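Local coordinates for protein mitochondrial enolase superfamily member 1 (Homo sapiens, PDB 4A35) that catalyses the magnesium-dependent dehydration of L-fuconate to 2-keto-3-deoxy-L-fuconate, a step in the catabolism of L-fucose, at residues R9-L21 with E421-W435. Numbering follows the deposited sequence.
Sequences RLSVRDVRFPTSL and EESVKKHQYPDGEVW. With EDO (1,2-ethanediol), chain D; EDO (1,2-ethanediol), chain E.
A bend at chi3 (-74°) turns the end of Arg13 onto Glu421, itself folded back at chi2, while Arg16, extended from CG to NE (chi2 -176°), lays its CZ over Tyr429 CD2. Arg13 holds the carboxylate end-on, Arg13 NH1 to Glu421 OE1 at 2.8 Å and Arg13 NH2 to Glu421 OE2 at 2.9 Å, both on syn lone pairs, the groups nearly coplanar. Val424 CG1 rests over one guanidinium face, toward its rim, and a water joins Arg13 NH1 to Lys425 NZ and Gln428 OE1. With an alanine in place of Arg13, Glu421 would probably lose its charged mate and the bridging water one of its partners.

Arg16 illustrates how one charged group can serve two partners: Asp14 grips it side-on through NE and NH2, and the guanidinium, so fixed in rotation, lies flat on the Tyr429 ring, an off-centre cation-pi contact. Between these side chains the backbones form a single bridge, Tyr429 N to Asp14 O (2.8 Å) and Arg16 N to His427 O (2.9 Å). Trp435 NE1 reaches Arg16 O at 2.8 Å, above the carbonyl plane. Phe17 brings CE1 over the centre of the His427 ring, whose ND1 is tied to Ser423 O; Pro18 packs on Val434 and Trp435.

Helix 421-427 crosses strand 9-16 at 87°, tying the C-terminal tail to the edge of the N-terminal-domain sheet of this mandelate racemase/muconate lactonizing enzyme, with Phe17 near Tyr35, which probably binds substrate. The strand's other edge pairs with strand 36-44; Glu64 of helix 63-73 gives Arg16 a second carboxylate, and His395 stacks on Phe17.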
loop_
_atom_site.group_PDB
_atom_site.type_symbol
_atom_site.label_atom_id
_atom_site.label_comp_id
_atom_site.label_asym_id
_atom_site.label_seq_id
_atom_site.Cartn_x
_atom_site.Cartn_y
_atom_site.Cartn_z
ATOM N N ARG A 9 -3.690 -27.621 9.788
ATOM C CA ARG A 9 -2.457 -27.406 9.019
ATOM C C ARG A 9 -2.614 -26.311 7.987
ATOM O O ARG A 9 -3.699 -26.100 7.445
ATOM C CB ARG A 9 -2.003 -28.691 8.276
ATOM C CG ARG A 9 -1.763 -29.940 9.132
ATOM C CD ARG A 9 -2.476 -31.145 8.539
ATOM N NE ARG A 9 -3.111 -31.980 9.568
ATOM C CZ ARG A 9 -4.211 -32.709 9.385
ATOM N NH1 ARG A 9 -4.827 -32.713 8.209
ATOM N NH2 ARG A 9 -4.711 -33.428 10.382
ATOM N N LEU A 10 -1.510 -25.632 7.706
ATOM C CA LEU A 10 -1.443 -24.633 6.642
ATOM C C LEU A 10 -0.089 -24.815 5.946
ATOM O O LEU A 10 0.952 -24.891 6.613
ATOM C CB LEU A 10 -1.599 -23.193 7.178
ATOM C CG LEU A 10 -1.561 -22.043 6.116
ATOM C CD1 LEU A 10 -2.423 -20.870 6.545
ATOM C CD2 LEU A 10 -0.081 -21.538 5.821
ATOM N N SER A 11 -0.105 -24.808 4.638
ATOM C CA SER A 11 1.115 -24.806 3.845
ATOM C C SER A 11 1.013 -23.657 2.841
ATOM O O SER A 11 -0.088 -23.285 2.405
ATOM C CB SER A 11 1.351 -26.160 3.159
ATOM O OG SER A 11 0.486 -26.344 2.049
ATOM N N VAL A 12 2.157 -23.087 2.497
ATOM C CA VAL A 12 2.216 -22.028 1.501
ATOM C C VAL A 12 3.481 -22.245 0.707
ATOM O O VAL A 12 4.552 -22.446 1.295
ATOM C CB VAL A 12 2.086 -20.584 2.082
ATOM C CG1 VAL A 12 3.057 -20.333 3.274
ATOM C CG2 VAL A 12 2.246 -19.541 0.986
ATOM N N ARG A 13 3.339 -22.194 -0.628
ATOM C CA ARG A 13 4.428 -22.449 -1.546
ATOM C C ARG A 13 4.514 -21.369 -2.609
ATOM O O ARG A 13 3.510 -20.820 -3.047
ATOM C CB ARG A 13 4.258 -23.852 -2.175
ATOM C CG ARG A 13 4.486 -25.025 -1.144
ATOM C CD ARG A 13 4.093 -26.351 -1.767
ATOM N NE ARG A 13 2.618 -26.438 -1.834
ATOM C CZ ARG A 13 1.930 -27.471 -2.295
ATOM N NH1 ARG A 13 2.566 -28.524 -2.831
ATOM N NH2 ARG A 13 0.595 -27.447 -2.273
ATOM N N ASP A 14 5.739 -21.092 -3.030
ATOM C CA ASP A 14 6.111 -20.107 -4.048
ATOM C C ASP A 14 6.058 -20.834 -5.396
ATOM O O ASP A 14 6.896 -21.702 -5.639
ATOM C CB ASP A 14 7.544 -19.605 -3.708
ATOM C CG ASP A 14 8.054 -18.469 -4.555
ATOM O OD1 ASP A 14 7.511 -18.265 -5.683
ATOM O OD2 ASP A 14 9.050 -17.811 -4.128
ATOM N N VAL A 15 5.028 -20.548 -6.247
ATOM C CA VAL A 15 4.835 -21.229 -7.540
ATOM C C VAL A 15 5.047 -20.215 -8.657
ATOM O O VAL A 15 4.419 -19.166 -8.629
ATOM C CB VAL A 15 3.433 -21.909 -7.631
ATOM C CG1 VAL A 15 3.307 -22.771 -8.881
ATOM C CG2 VAL A 15 3.151 -22.742 -6.381
ATOM N N ARG A 16 5.943 -20.494 -9.613
ATOM C CA ARG A 16 6.234 -19.508 -10.641
ATOM C C ARG A 16 6.241 -20.113 -11.998
ATOM O O ARG A 16 6.788 -21.188 -12.204
ATOM C CB ARG A 16 7.619 -18.821 -10.376
ATOM C CG ARG A 16 7.712 -18.134 -8.993
ATOM C CD ARG A 16 9.036 -17.394 -8.831
ATOM N NE ARG A 16 9.189 -16.987 -7.430
ATOM C CZ ARG A 16 10.055 -16.082 -6.992
ATOM N NH1 ARG A 16 10.852 -15.445 -7.846
ATOM N NH2 ARG A 16 10.115 -15.790 -5.707
ATOM N N PHE A 17 5.559 -19.426 -12.932
ATOM C CA PHE A 17 5.511 -19.857 -14.316
ATOM C C PHE A 17 6.424 -18.927 -15.124
ATOM O O PHE A 17 6.313 -17.696 -15.040
ATOM C CB PHE A 17 4.054 -19.934 -14.853
ATOM C CG PHE A 17 3.200 -20.894 -14.038
ATOM C CD1 PHE A 17 3.147 -22.251 -14.358
ATOM C CD2 PHE A 17 2.495 -20.447 -12.914
ATOM C CE1 PHE A 17 2.413 -23.154 -13.569
ATOM C CE2 PHE A 17 1.757 -21.349 -12.121
ATOM C CZ PHE A 17 1.725 -22.696 -12.452
ATOM N N PRO A 18 7.248 -19.516 -16.023
ATOM C CA PRO A 18 8.210 -18.690 -16.803
ATOM C C PRO A 18 7.574 -18.017 -18.035
ATOM O O PRO A 18 8.037 -18.156 -19.162
ATOM C CB PRO A 18 9.297 -19.690 -17.181
ATOM C CG PRO A 18 8.526 -21.048 -17.284
ATOM C CD PRO A 18 7.504 -20.974 -16.174
ATOM N N THR A 19 6.515 -17.264 -17.827
ATOM C CA THR A 19 5.776 -16.680 -18.954
ATOM C C THR A 19 6.608 -15.603 -19.707
ATOM O O THR A 19 6.362 -15.406 -20.905
ATOM C CB THR A 19 4.402 -16.188 -18.522
ATOM O OG1 THR A 19 4.566 -15.368 -17.418
ATOM C CG2 THR A 19 3.451 -17.337 -18.121
ATOM N N SER A 20 7.658 -15.019 -19.064
ATOM C CA SER A 20 8.539 -14.020 -19.704
ATOM C C SER A 20 9.320 -14.672 -20.877
ATOM O O SER A 20 9.697 -13.993 -21.849
ATOM C CB SER A 20 9.514 -13.415 -18.695
ATOM O OG SER A 20 10.440 -14.364 -18.205
ATOM N N LEU A 21 9.502 -16.003 -20.805
ATOM C CA LEU A 21 10.217 -16.737 -21.885
ATOM C C LEU A 21 9.255 -17.160 -23.048
ATOM O O LEU A 21 9.708 -17.580 -24.121
ATOM C CB LEU A 21 10.946 -17.954 -21.289
ATOM C CG LEU A 21 12.066 -17.635 -20.282
ATOM C CD1 LEU A 21 12.690 -18.928 -19.691
ATOM C CD2 LEU A 21 13.174 -16.779 -20.914
ATOM N N GLU A 421 -1.436 -30.742 -8.128
ATOM C CA GLU A 421 -0.204 -30.920 -7.352
ATOM C C GLU A 421 1.015 -31.178 -8.245
ATOM O O GLU A 421 2.066 -30.646 -7.921
ATOM C CB GLU A 421 -0.352 -31.959 -6.230
ATOM C CG GLU A 421 -1.091 -31.347 -5.037
ATOM C CD GLU A 421 -0.324 -30.290 -4.252
ATOM O OE1 GLU A 421 0.889 -30.491 -4.023
ATOM O OE2 GLU A 421 -0.927 -29.266 -3.857
ATOM N N GLU A 422 0.880 -31.929 -9.380
ATOM C CA GLU A 422 2.005 -32.129 -10.325
ATOM C C GLU A 422 2.485 -30.744 -10.880
ATOM O O GLU A 422 3.702 -30.484 -10.883
ATOM C CB GLU A 422 1.613 -33.092 -11.472
ATOM N N SER A 423 1.543 -29.849 -11.257
ATOM C CA SER A 423 1.849 -28.476 -11.721
ATOM C C SER A 423 2.555 -27.668 -10.630
ATOM O O SER A 423 3.548 -27.001 -10.904
ATOM C CB SER A 423 0.584 -27.738 -12.147
ATOM O OG SER A 423 0.060 -28.372 -13.296
ATOM N N VAL A 424 2.042 -27.716 -9.380
ATOM C CA VAL A 424 2.665 -26.956 -8.279
ATOM C C VAL A 424 4.130 -27.400 -8.061
ATOM O O VAL A 424 5.061 -26.572 -8.080
ATOM C CB VAL A 424 1.829 -27.130 -6.984
ATOM C CG1 VAL A 424 2.560 -26.562 -5.763
ATOM C CG2 VAL A 424 0.445 -26.505 -7.151
ATOM N N LYS A 425 4.327 -28.709 -7.946
ATOM C CA LYS A 425 5.667 -29.266 -7.694
ATOM C C LYS A 425 6.670 -28.953 -8.807
ATOM O O LYS A 425 7.816 -28.606 -8.487
ATOM C CB LYS A 425 5.557 -30.792 -7.470
ATOM C CG LYS A 425 4.782 -31.068 -6.195
ATOM C CD LYS A 425 4.590 -32.525 -5.858
ATOM C CE LYS A 425 3.798 -32.632 -4.571
ATOM N NZ LYS A 425 4.543 -32.090 -3.387
ATOM N N LYS A 426 6.257 -29.030 -10.093
ATOM C CA LYS A 426 7.183 -28.761 -11.213
ATOM C C LYS A 426 7.591 -27.278 -11.251
ATOM O O LYS A 426 8.687 -26.948 -11.717
ATOM C CB LYS A 426 6.528 -29.106 -12.576
ATOM C CG LYS A 426 6.835 -30.502 -13.114
ATOM C CD LYS A 426 6.179 -30.699 -14.478
ATOM C CE LYS A 426 6.585 -32.000 -15.135
ATOM N NZ LYS A 426 5.924 -32.169 -16.452
ATOM N N HIS A 427 6.672 -26.398 -10.801
ATOM C CA HIS A 427 6.871 -24.935 -10.907
ATOM C C HIS A 427 7.224 -24.208 -9.581
ATOM O O HIS A 427 7.400 -22.969 -9.563
ATOM C CB HIS A 427 5.595 -24.330 -11.530
ATOM C CG HIS A 427 5.402 -24.773 -12.942
ATOM N ND1 HIS A 427 4.643 -25.912 -13.251
ATOM C CD2 HIS A 427 5.928 -24.267 -14.083
ATOM C CE1 HIS A 427 4.716 -26.039 -14.571
ATOM N NE2 HIS A 427 5.462 -25.061 -15.115
ATOM N N GLN A 428 7.428 -24.995 -8.499
ATOM C CA GLN A 428 7.832 -24.445 -7.217
ATOM C C GLN A 428 9.216 -23.794 -7.341
ATOM O O GLN A 428 10.119 -24.336 -8.006
ATOM C CB GLN A 428 7.854 -25.546 -6.181
ATOM C CG GLN A 428 7.759 -25.058 -4.779
ATOM C CD GLN A 428 7.432 -26.154 -3.811
ATOM O OE1 GLN A 428 7.006 -27.280 -4.180
ATOM N NE2 GLN A 428 7.559 -25.801 -2.543
ATOM N N TYR A 429 9.304 -22.569 -6.851
ATOM C CA TYR A 429 10.538 -21.795 -6.905
ATOM C C TYR A 429 11.244 -21.810 -5.516
ATOM O O TYR A 429 10.615 -21.457 -4.506
ATOM C CB TYR A 429 10.265 -20.354 -7.382
ATOM C CG TYR A 429 11.554 -19.570 -7.496
ATOM C CD1 TYR A 429 12.329 -19.632 -8.653
ATOM C CD2 TYR A 429 12.036 -18.813 -6.425
ATOM C CE1 TYR A 429 13.569 -18.990 -8.731
ATOM C CE2 TYR A 429 13.257 -18.130 -6.507
ATOM C CZ TYR A 429 14.031 -18.249 -7.658
ATOM O OH TYR A 429 15.252 -17.626 -7.770
ATOM N N PRO A 430 12.555 -22.111 -5.428
ATOM C CA PRO A 430 13.520 -22.355 -6.519
ATOM C C PRO A 430 13.784 -23.823 -6.895
ATOM O O PRO A 430 14.535 -24.076 -7.840
ATOM C CB PRO A 430 14.813 -21.788 -5.905
ATOM C CG PRO A 430 14.711 -22.224 -4.447
ATOM C CD PRO A 430 13.240 -22.040 -4.108
ATOM N N ASP A 431 13.180 -24.786 -6.187
ATOM C CA ASP A 431 13.610 -26.184 -6.371
ATOM C C ASP A 431 12.748 -27.107 -7.267
ATOM O O ASP A 431 13.132 -28.252 -7.476
ATOM C CB ASP A 431 13.832 -26.815 -4.981
ATOM C CG ASP A 431 14.948 -26.125 -4.177
ATOM O OD1 ASP A 431 15.950 -25.667 -4.801
ATOM O OD2 ASP A 431 14.784 -25.970 -2.947
ATOM N N GLY A 432 11.692 -26.596 -7.895
ATOM C CA GLY A 432 10.890 -27.390 -8.815
ATOM C C GLY A 432 11.664 -27.655 -10.095
ATOM O O GLY A 432 12.586 -26.895 -10.421
ATOM N N GLU A 433 11.307 -28.720 -10.819
ATOM C CA GLU A 433 11.990 -29.155 -12.070
ATOM C C GLU A 433 12.242 -27.997 -13.036
ATOM O O GLU A 433 13.356 -27.850 -13.553
ATOM C CB GLU A 433 11.190 -30.274 -12.803
ATOM C CG GLU A 433 11.564 -30.440 -14.298
ATOM C CD GLU A 433 10.603 -31.141 -15.255
ATOM O OE1 GLU A 433 9.951 -32.120 -14.816
ATOM O OE2 GLU A 433 10.574 -30.778 -16.461
ATOM N N VAL A 434 11.203 -27.183 -13.296
ATOM C CA VAL A 434 11.292 -26.120 -14.286
ATOM C C VAL A 434 12.371 -25.101 -13.883
ATOM O O VAL A 434 13.201 -24.738 -14.731
ATOM C CB VAL A 434 9.903 -25.467 -14.538
ATOM C CG1 VAL A 434 10.010 -24.211 -15.408
ATOM C CG2 VAL A 434 8.939 -26.479 -15.162
ATOM N N TRP A 435 12.419 -24.712 -12.585
ATOM C CA TRP A 435 13.387 -23.714 -12.115
ATOM C C TRP A 435 14.765 -24.295 -11.956
ATOM O O TRP A 435 15.721 -23.545 -12.111
ATOM C CB TRP A 435 12.876 -23.018 -10.844
ATOM C CG TRP A 435 11.647 -22.232 -11.203
ATOM C CD1 TRP A 435 10.342 -22.600 -10.994
ATOM C CD2 TRP A 435 11.607 -21.088 -12.075
ATOM N NE1 TRP A 435 9.493 -21.724 -11.643
ATOM C CE2 TRP A 435 10.244 -20.787 -12.312
ATOM C CE3 TRP A 435 12.600 -20.262 -12.653
ATOM C CZ2 TRP A 435 9.848 -19.714 -13.118
ATOM C CZ3 TRP A 435 12.204 -19.242 -13.506
ATOM C CH2 TRP A 435 10.841 -18.926 -13.661
HETATM C C1 EDO D . 12.143 -16.617 -11.139
HETATM O O1 EDO D . 11.132 -15.694 -10.719
HETATM C C2 EDO D . 13.566 -16.175 -10.665
HETATM O O2 EDO D . 13.689 -14.751 -10.607
HETATM C C1 EDO E . 8.476 -10.952 -22.768
HETATM O O1 EDO E . 9.222 -11.342 -21.616
HETATM C C2 EDO E . 7.007 -11.312 -22.538
HETATM O O2 EDO E . 6.918 -12.712 -22.318
HETATM O O HOH W 1 5.455 -29.273 -2.913
HETATM O O HOH W 2 10.628 -19.022 -2.515
HETATM O O HOH W 3 7.793 -22.833 -1.796
#